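Local coordinates for uncharacterized protein (Bacteroides ovatus CL02T12C04, PDB 6PTM) that probably hydrolyses carrageenan chains from their ends as an exo-acting carrageenase of glycoside hydrolase family 42, at residues D328-N331 with S335-Y338; N380-R383 with Q388-T391; V583-E588 with S672-M677. All blocks are in the same frame, centred on the assembly; numbering follows the deposited sequence.

Interaction 1. Residues D328-N331 with S335-Y338; sequences DRLN and STSY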
loop_
_atom_site.group_PDB
_atom_site.type_symbol
_atom_site.label_atom_id
_atom_site.label_comp_id
_atom_site.label_asym_id
_atom_site.label_seq_id
_atom_site.Cartn_x
_atom_site.Cartn_y
_atom_site.Cartn_z
ATOM N N ASP A 328 -29.637 -14.308 -27.011
ATOM C CA ASP A 328 -29.159 -15.560 -27.644
ATOM C C ASP A 328 -27.669 -15.778 -27.323
ATOM O O ASP A 328 -27.226 -16.941 -27.221
ATOM C CB ASP A 328 -29.345 -15.514 -29.157
ATOM C CG ASP A 328 -30.794 -15.361 -29.616
ATOM O OD1 ASP A 328 -31.675 -15.853 -28.911
ATOM O OD2 ASP A 328 -31.011 -14.796 -30.706
ATOM N N ARG A 329 -26.881 -14.715 -27.290
ATOM C CA ARG A 329 -25.428 -14.830 -26.986
ATOM C C ARG A 329 -25.252 -15.263 -25.520
ATOM O O ARG A 329 -24.382 -16.118 -25.261
ATOM C CB ARG A 329 -24.683 -13.540 -27.318
ATOM C CG ARG A 329 -24.205 -13.452 -28.766
ATOM C CD ARG A 329 -24.411 -12.050 -29.320
ATOM N NE ARG A 329 -23.386 -11.429 -30.152
ATOM C CZ ARG A 329 -22.303 -10.791 -29.700
ATOM N NH1 ARG A 329 -22.011 -10.745 -28.407
ATOM N NH2 ARG A 329 -21.482 -10.226 -30.566
ATOM N N LEU A 330 -26.028 -14.703 -24.586
ATOM C CA LEU A 330 -25.945 -15.154 -23.176
ATOM C C LEU A 330 -26.359 -16.625 -23.113
ATOM O O LEU A 330 -25.674 -17.414 -22.462
ATOM C CB LEU A 330 -26.836 -14.275 -22.309
ATOM C CG LEU A 330 -26.871 -14.624 -20.825
ATOM C CD1 LEU A 330 -27.225 -13.389 -20.021
ATOM C CD2 LEU A 330 -27.868 -15.724 -20.533
ATOM N N ASN A 331 -27.474 -16.995 -23.735
ATOM C CA ASN A 331 -28.040 -18.367 -23.642
ATOM C C ASN A 331 -26.985 -19.367 -24.151
ATOM O O ASN A 331 -26.853 -20.415 -23.529
ATOM C CB ASN A 331 -29.362 -18.494 -24.421
ATOM C CG ASN A 331 -30.575 -17.980 -23.667
ATOM O OD1 ASN A 331 -30.578 -17.861 -22.438
ATOM N ND2 ASN A 331 -31.627 -17.650 -24.385
ATOM N N SER A 335 -25.622 -21.763 -21.326
ATOM C CA SER A 335 -26.447 -22.964 -21.636
ATOM C C SER A 335 -27.837 -22.801 -21.022
ATOM O O SER A 335 -28.255 -23.656 -20.283
ATOM C CB SER A 335 -25.795 -24.228 -21.166
ATOM O OG SER A 335 -24.561 -24.372 -21.838
ATOM N N THR A 336 -28.511 -21.702 -21.325
ATOM C CA THR A 336 -29.800 -21.335 -20.731
ATOM C C THR A 336 -30.762 -21.076 -21.895
ATOM O O THR A 336 -30.294 -21.106 -23.062
ATOM C CB THR A 336 -29.652 -20.159 -19.750
ATOM O OG1 THR A 336 -28.927 -19.143 -20.441
ATOM C CG2 THR A 336 -28.932 -20.502 -18.453
ATOM N N SER A 337 -32.033 -20.836 -21.565
ATOM C CA SER A 337 -33.170 -20.657 -22.494
ATOM C C SER A 337 -34.007 -19.450 -22.095
ATOM O O SER A 337 -35.244 -19.497 -22.281
ATOM C CB SER A 337 -34.004 -21.894 -22.481
ATOM O OG SER A 337 -33.294 -22.837 -23.224
ATOM N N TYR A 338 -33.379 -18.402 -21.570
ATOM C CA TYR A 338 -34.119 -17.199 -21.131
ATOM C C TYR A 338 -34.709 -16.497 -22.356
ATOM O O TYR A 338 -34.022 -16.425 -23.388
ATOM C CB TYR A 338 -33.187 -16.256 -20.389
ATOM C CG TYR A 338 -32.680 -16.797 -19.077
ATOM C CD1 TYR A 338 -33.562 -17.096 -18.053
ATOM C CD2 TYR A 338 -31.316 -16.955 -18.839
ATOM C CE1 TYR A 338 -33.103 -17.557 -16.831
ATOM C CE2 TYR A 338 -30.845 -17.405 -17.609
ATOM C CZ TYR A 338 -31.749 -17.736 -16.619
ATOM O OH TYR A 338 -31.313 -18.117 -15.389
#
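N331 and the backbone of T336-Y338 grip each other where helix 327-334 gives way to loop, a Schellman-like C-terminal helix end at which S335 turns the chain out through positive phi. The amide of N331 works at both ends. Its ND2 donates to Y338 O at 2.9 Å, nearly straight at 169°, in the plane of the amide and onto a carbonyl lone pair. Its OD1 accepts twice, from T336 OG1 at 2.9 Å and from Y338 N at 3.0 Å, the latter donor tilted 31° from the carbonyl plane. With CG beside the backbone N (chi1 -81°), the N331 side chain reaches out across that of T336 at about a right angle. Three bonds thus fix the rotation of the amide, which holds both the backbone N and the backbone O of Y338. An alanine here would remove all three, and the loop at Y338 would probably be left to drift from the helix, its N and O without these mates. The backbone carbonyl of N331 adds a bond from T336 N and a weak one from S335 N. Beside this polar clasp L330, which also packs on L320 of helix 310-324 and on V344, sets its methyl CD2 at the edge of the Y338 ring, near the ring plane, 4.0 Å from CD2 of the tyrosine.

Interaction 2. Residues N380-R383 with Q388-T391; sequences NEIR and QAKT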
loop_
_atom_site.group_PDB
_atom_site.type_symbol
_atom_site.label_atom_id
_atom_site.label_comp_id
_atom_site.label_asym_id
_atom_site.label_seq_id
_atom_site.Cartn_x
_atom_site.Cartn_y
_atom_site.Cartn_z
ATOM N N ASN A 380 -18.566 11.487 -7.455
ATOM C CA ASN A 380 -19.298 12.535 -8.228
ATOM C C ASN A 380 -20.183 13.343 -7.276
ATOM O O ASN A 380 -20.237 14.557 -7.458
ATOM C CB ASN A 380 -20.061 12.010 -9.442
ATOM C CG ASN A 380 -19.136 11.319 -10.420
ATOM O OD1 ASN A 380 -17.946 11.662 -10.529
ATOM N ND2 ASN A 380 -19.653 10.292 -11.084
ATOM N N GLU A 381 -20.742 12.749 -6.219
ATOM C CA GLU A 381 -21.525 13.525 -5.217
ATOM C C GLU A 381 -20.615 14.506 -4.470
ATOM O O GLU A 381 -21.001 15.700 -4.400
ATOM C CB GLU A 381 -22.316 12.636 -4.261
ATOM C CG GLU A 381 -23.383 11.827 -4.973
ATOM C CD GLU A 381 -24.471 12.666 -5.630
ATOM O OE1 GLU A 381 -25.278 13.233 -4.902
ATOM O OE2 GLU A 381 -24.421 12.854 -6.860
ATOM N N ILE A 382 -19.447 14.059 -3.991
ATOM C CA ILE A 382 -18.484 14.927 -3.262
ATOM C C ILE A 382 -18.088 16.080 -4.182
ATOM O O ILE A 382 -18.169 17.220 -3.720
ATOM C CB ILE A 382 -17.274 14.137 -2.741
ATOM C CG1 ILE A 382 -17.694 13.156 -1.643
ATOM C CG2 ILE A 382 -16.171 15.061 -2.273
ATOM C CD1 ILE A 382 -16.662 12.119 -1.328
ATOM N N ARG A 383 -17.773 15.809 -5.457
ATOM C CA ARG A 383 -17.267 16.833 -6.403
ATOM C C ARG A 383 -18.295 17.949 -6.659
ATOM O O ARG A 383 -17.822 19.060 -6.936
ATOM C CB ARG A 383 -16.795 16.188 -7.706
ATOM C CG ARG A 383 -15.517 15.386 -7.518
ATOM C CD ARG A 383 -14.256 16.229 -7.573
ATOM N NE ARG A 383 -14.148 16.804 -8.897
ATOM C CZ ARG A 383 -13.816 16.130 -9.984
ATOM N NH1 ARG A 383 -13.504 14.847 -9.887
ATOM N NH2 ARG A 383 -13.804 16.753 -11.158
ATOM N N GLN A 388 -12.541 20.658 -5.994
ATOM C CA GLN A 388 -11.111 20.301 -5.804
ATOM C C GLN A 388 -10.948 18.940 -5.080
ATOM O O GLN A 388 -9.832 18.570 -4.783
ATOM C CB GLN A 388 -10.399 21.401 -5.004
ATOM C CG GLN A 388 -10.509 22.791 -5.621
ATOM C CD GLN A 388 -10.132 22.746 -7.083
ATOM O OE1 GLN A 388 -10.939 23.045 -7.968
ATOM N NE2 GLN A 388 -8.901 22.325 -7.351
ATOM N N ALA A 389 -12.004 18.203 -4.784
ATOM C CA ALA A 389 -11.905 16.995 -3.931
ATOM C C ALA A 389 -10.983 15.973 -4.597
ATOM O O ALA A 389 -11.165 15.661 -5.770
ATOM C CB ALA A 389 -13.270 16.400 -3.679
ATOM N N LYS A 390 -10.080 15.399 -3.818
ATOM C CA LYS A 390 -9.322 14.211 -4.243
ATOM C C LYS A 390 -9.897 13.036 -3.456
ATOM O O LYS A 390 -10.086 13.178 -2.244
ATOM C CB LYS A 390 -7.834 14.471 -4.049
ATOM C CG LYS A 390 -7.258 15.683 -4.767
ATOM C CD LYS A 390 -5.800 15.382 -5.073
ATOM C CE LYS A 390 -4.827 16.526 -5.246
ATOM N NZ LYS A 390 -5.420 17.862 -5.223
ATOM N N THR A 391 -10.207 11.942 -4.138
ATOM C CA THR A 391 -10.772 10.751 -3.493
ATOM C C THR A 391 -9.762 9.616 -3.557
ATOM O O THR A 391 -8.940 9.552 -4.498
ATOM C CB THR A 391 -12.128 10.370 -4.089
ATOM O OG1 THR A 391 -11.948 9.916 -5.435
ATOM C CG2 THR A 391 -13.100 11.530 -4.037
#
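The turn between helix 358-385 and strand 391-394, an alpha-to-beta connection in the region related to beta-galactosidases, folds back so that A389 packs against the last turns of the helix. The methyl CB of A389 faces I382 and meets its CG2 branch at 3.5 Å, tighter than usual for two carbons. That branch lies anti to the backbone N of I382, while CG1 stands beside the N (chi1 -67°), and it is therefore the short arm of the isoleucine that turns to the alanine. R383 covers the same methyl with the aliphatic part of its chain: bends at chi2 and chi3 fold it over the loop, bringing CD to 4.0 Å from A389 CB and 3.6 Å from A389 O. The arginine is exposed, and its polar end turns to other partners, with a weak hydrogen bond from NE to P387 O and a long, weak ion pair to E419. The contact across the turn is thus wholly one of packing. Beneath it, I382 and A389 both rest on Y288 of strand 288-292, the neighbour of strand 391-394 in a parallel sheet, and I382 also touches I271 of helix 261-278, which places this small apolar cluster between the sheet and its helices.

Interaction 3. Residues V583-E588 with S672-M677; sequences VLRIYE and STLNEM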
loop_
_atom_site.group_PDB
_atom_site.type_symbol
_atom_site.label_atom_id
_atom_site.label_comp_id
_atom_site.label_asym_id
_atom_site.label_seq_id
_atom_site.Cartn_x
_atom_site.Cartn_y
_atom_site.Cartn_z
ATOM N N VAL A 583 1.645 -14.733 -11.849
ATOM C CA VAL A 583 2.085 -13.336 -12.065
ATOM C C VAL A 583 3.224 -13.044 -11.069
ATOM O O VAL A 583 4.231 -12.495 -11.490
ATOM C CB VAL A 583 0.928 -12.336 -11.923
ATOM C CG1 VAL A 583 1.486 -10.935 -11.918
ATOM C CG2 VAL A 583 -0.115 -12.508 -13.013
ATOM N N LEU A 584 3.095 -13.456 -9.809
ATOM C CA LEU A 584 4.193 -13.294 -8.823
ATOM C C LEU A 584 5.443 -14.019 -9.335
ATOM O O LEU A 584 6.524 -13.482 -9.156
ATOM C CB LEU A 584 3.755 -13.804 -7.438
ATOM C CG LEU A 584 4.807 -13.705 -6.336
ATOM C CD1 LEU A 584 5.289 -12.271 -6.184
ATOM C CD2 LEU A 584 4.281 -14.233 -4.999
ATOM N N ARG A 585 5.329 -15.218 -9.916
ATOM C CA ARG A 585 6.532 -16.011 -10.269
ATOM C C ARG A 585 7.373 -15.206 -11.273
ATOM O O ARG A 585 8.613 -15.116 -11.070
ATOM C CB ARG A 585 6.145 -17.415 -10.754
ATOM C CG ARG A 585 7.323 -18.387 -10.836
ATOM C CD ARG A 585 6.954 -19.801 -11.334
ATOM N NE ARG A 585 5.800 -20.262 -10.571
ATOM C CZ ARG A 585 4.548 -20.302 -11.020
ATOM N NH1 ARG A 585 4.243 -19.994 -12.269
ATOM N NH2 ARG A 585 3.591 -20.650 -10.188
ATOM N N ILE A 586 6.743 -14.568 -12.269
ATOM C CA ILE A 586 7.470 -13.821 -13.325
ATOM C C ILE A 586 7.952 -12.477 -12.736
ATOM O O ILE A 586 9.118 -12.099 -12.994
ATOM C CB ILE A 586 6.669 -13.670 -14.645
ATOM C CG1 ILE A 586 7.456 -12.865 -15.681
ATOM C CG2 ILE A 586 5.301 -13.041 -14.449
ATOM C CD1 ILE A 586 8.877 -13.367 -15.977
ATOM N N TYR A 587 7.146 -11.808 -11.912
ATOM C CA TYR A 587 7.569 -10.570 -11.191
ATOM C C TYR A 587 8.843 -10.835 -10.390
ATOM O O TYR A 587 9.811 -10.085 -10.520
ATOM C CB TYR A 587 6.489 -10.100 -10.216
ATOM C CG TYR A 587 6.827 -8.845 -9.465
ATOM C CD1 TYR A 587 6.798 -7.604 -10.082
ATOM C CD2 TYR A 587 7.249 -8.899 -8.147
ATOM C CE1 TYR A 587 7.132 -6.441 -9.396
ATOM C CE2 TYR A 587 7.577 -7.744 -7.440
ATOM C CZ TYR A 587 7.495 -6.510 -8.059
ATOM O OH TYR A 587 7.807 -5.395 -7.374
ATOM N N GLU A 588 8.823 -11.865 -9.543
ATOM C CA GLU A 588 9.977 -12.267 -8.680
ATOM C C GLU A 588 11.203 -12.565 -9.558
ATOM O O GLU A 588 12.350 -12.166 -9.215
ATOM C CB GLU A 588 9.570 -13.492 -7.875
ATOM C CG GLU A 588 10.643 -14.041 -6.973
ATOM C CD GLU A 588 10.158 -15.205 -6.130
ATOM O OE1 GLU A 588 9.609 -16.180 -6.712
ATOM O OE2 GLU A 588 10.344 -15.151 -4.905
ATOM N N SER A 672 9.714 -20.714 -23.937
ATOM C CA SER A 672 9.155 -21.961 -23.356
ATOM C C SER A 672 9.337 -21.975 -21.842
ATOM O O SER A 672 8.606 -22.735 -21.189
ATOM C CB SER A 672 9.784 -23.167 -24.011
ATOM O OG SER A 672 9.529 -23.138 -25.405
ATOM N N THR A 673 10.305 -21.223 -21.308
ATOM C CA THR A 673 10.646 -21.258 -19.868
ATOM C C THR A 673 10.742 -19.838 -19.306
ATOM O O THR A 673 11.014 -18.901 -20.058
ATOM C CB THR A 673 11.964 -21.995 -19.588
ATOM O OG1 THR A 673 13.018 -21.192 -20.119
ATOM C CG2 THR A 673 11.998 -23.379 -20.190
ATOM N N LEU A 674 10.602 -19.747 -17.991
ATOM C CA LEU A 674 10.834 -18.532 -17.177
ATOM C C LEU A 674 12.241 -18.009 -17.453
ATOM O O LEU A 674 12.398 -16.788 -17.662
ATOM C CB LEU A 674 10.651 -18.933 -15.717
ATOM C CG LEU A 674 9.965 -17.924 -14.820
ATOM C CD1 LEU A 674 8.927 -17.113 -15.562
ATOM C CD2 LEU A 674 9.329 -18.643 -13.651
ATOM N N ASN A 675 13.233 -18.901 -17.529
ATOM C CA ASN A 675 14.643 -18.485 -17.761
ATOM C C ASN A 675 14.740 -17.839 -19.133
ATOM O O ASN A 675 15.267 -16.734 -19.222
ATOM C CB ASN A 675 15.647 -19.628 -17.573
ATOM C CG ASN A 675 15.953 -19.885 -16.113
ATOM O OD1 ASN A 675 15.542 -19.129 -15.229
ATOM N ND2 ASN A 675 16.679 -20.953 -15.844
ATOM N N GLU A 676 14.215 -18.484 -20.165
ATOM C CA GLU A 676 14.190 -17.882 -21.514
ATOM C C GLU A 676 13.463 -16.538 -21.439
ATOM O O GLU A 676 13.924 -15.568 -22.049
ATOM C CB GLU A 676 13.471 -18.791 -22.512
ATOM C CG GLU A 676 14.166 -20.124 -22.724
ATOM C CD GLU A 676 13.456 -21.050 -23.690
ATOM O OE1 GLU A 676 12.414 -20.643 -24.226
ATOM O OE2 GLU A 676 13.975 -22.168 -23.925
ATOM N N MET A 677 12.321 -16.483 -20.761
ATOM C CA MET A 677 11.523 -15.222 -20.766
ATOM C C MET A 677 12.382 -14.119 -20.141
ATOM O O MET A 677 12.508 -13.043 -20.742
ATOM C CB MET A 677 10.209 -15.395 -19.997
ATOM C CG MET A 677 9.407 -14.113 -19.860
ATOM S SD MET A 677 7.712 -14.468 -19.364
ATOM C CE MET A 677 7.048 -15.042 -20.935
#
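Helix 579-590 and the first turn of helix 674-687 approach each other through side chains, with I586 and L674 the nearest pair of backbone positions, their CA atoms 7.0 Å apart. The second helix has just begun: T673 is its N-cap, and its OG1 accepts from E676 N at 3.0 Å. E676 in turn reaches back, its OE1 taking a hydrogen bond from S672 N at 2.7 Å from above the carboxylate plane, so this helix start is held by side-chain bonds in both directions. From this turn L674 projects toward helix 579-590 and splits its two methyls between neighbouring residues. CD1 meets CD1 of I586 at 3.8 Å, the two side chains crossing at a slant. CD2 presses on the aliphatic stem of R585, 3.5 Å from its CG, with the arginine running at about a right angle to the leucine. One turn further on, M677 brings its sulfur to the same isoleucine methyl, SD lying 3.7 Å from I586 CD1, so that leucine and methionine reach this methyl from directions roughly at right angles. The methionine chain, extended through chi1 (175°) and chi2, carries SD out to that methyl before bending at chi3. R585 offers only carbon to this contact; its NH1 forms a salt bridge with D582 and a hydrogen bond with Y618 OH, and Y618 also packs against both I586 and L674. Inward, I586 lies on I566 of strand 564-567, while Y587 faces strand 597-600 and helix 448-460. Helix 579-590 thus lies on a five-stranded parallel sheet of flavodoxin-like strand order (597-600, 564-567, 614-617, 640-643, 667-670), and helix 674-687, which follows edge strand 667-670, packs against that helix through L674 and M677.

How the interactions relate
The three contacts follow one another along the chain and lie far apart, their centres about 39 to 41 Å from each other and their nearest atoms at least about 23 Å apart. Interactions 1 and 2 fall within the region related to beta-galactosidases, at the C-terminal ends of the successive helices 327-334 and 358-385: the first at the surface, about 42 Å from the centre of the chain, the second buried against a parallel sheet. Interaction 3 joins two helices far apart in sequence beside a separate five-stranded parallel sheet. Short-range contacts thus set helix ends in the first region, whereas interaction 3 ties distant parts of the second together.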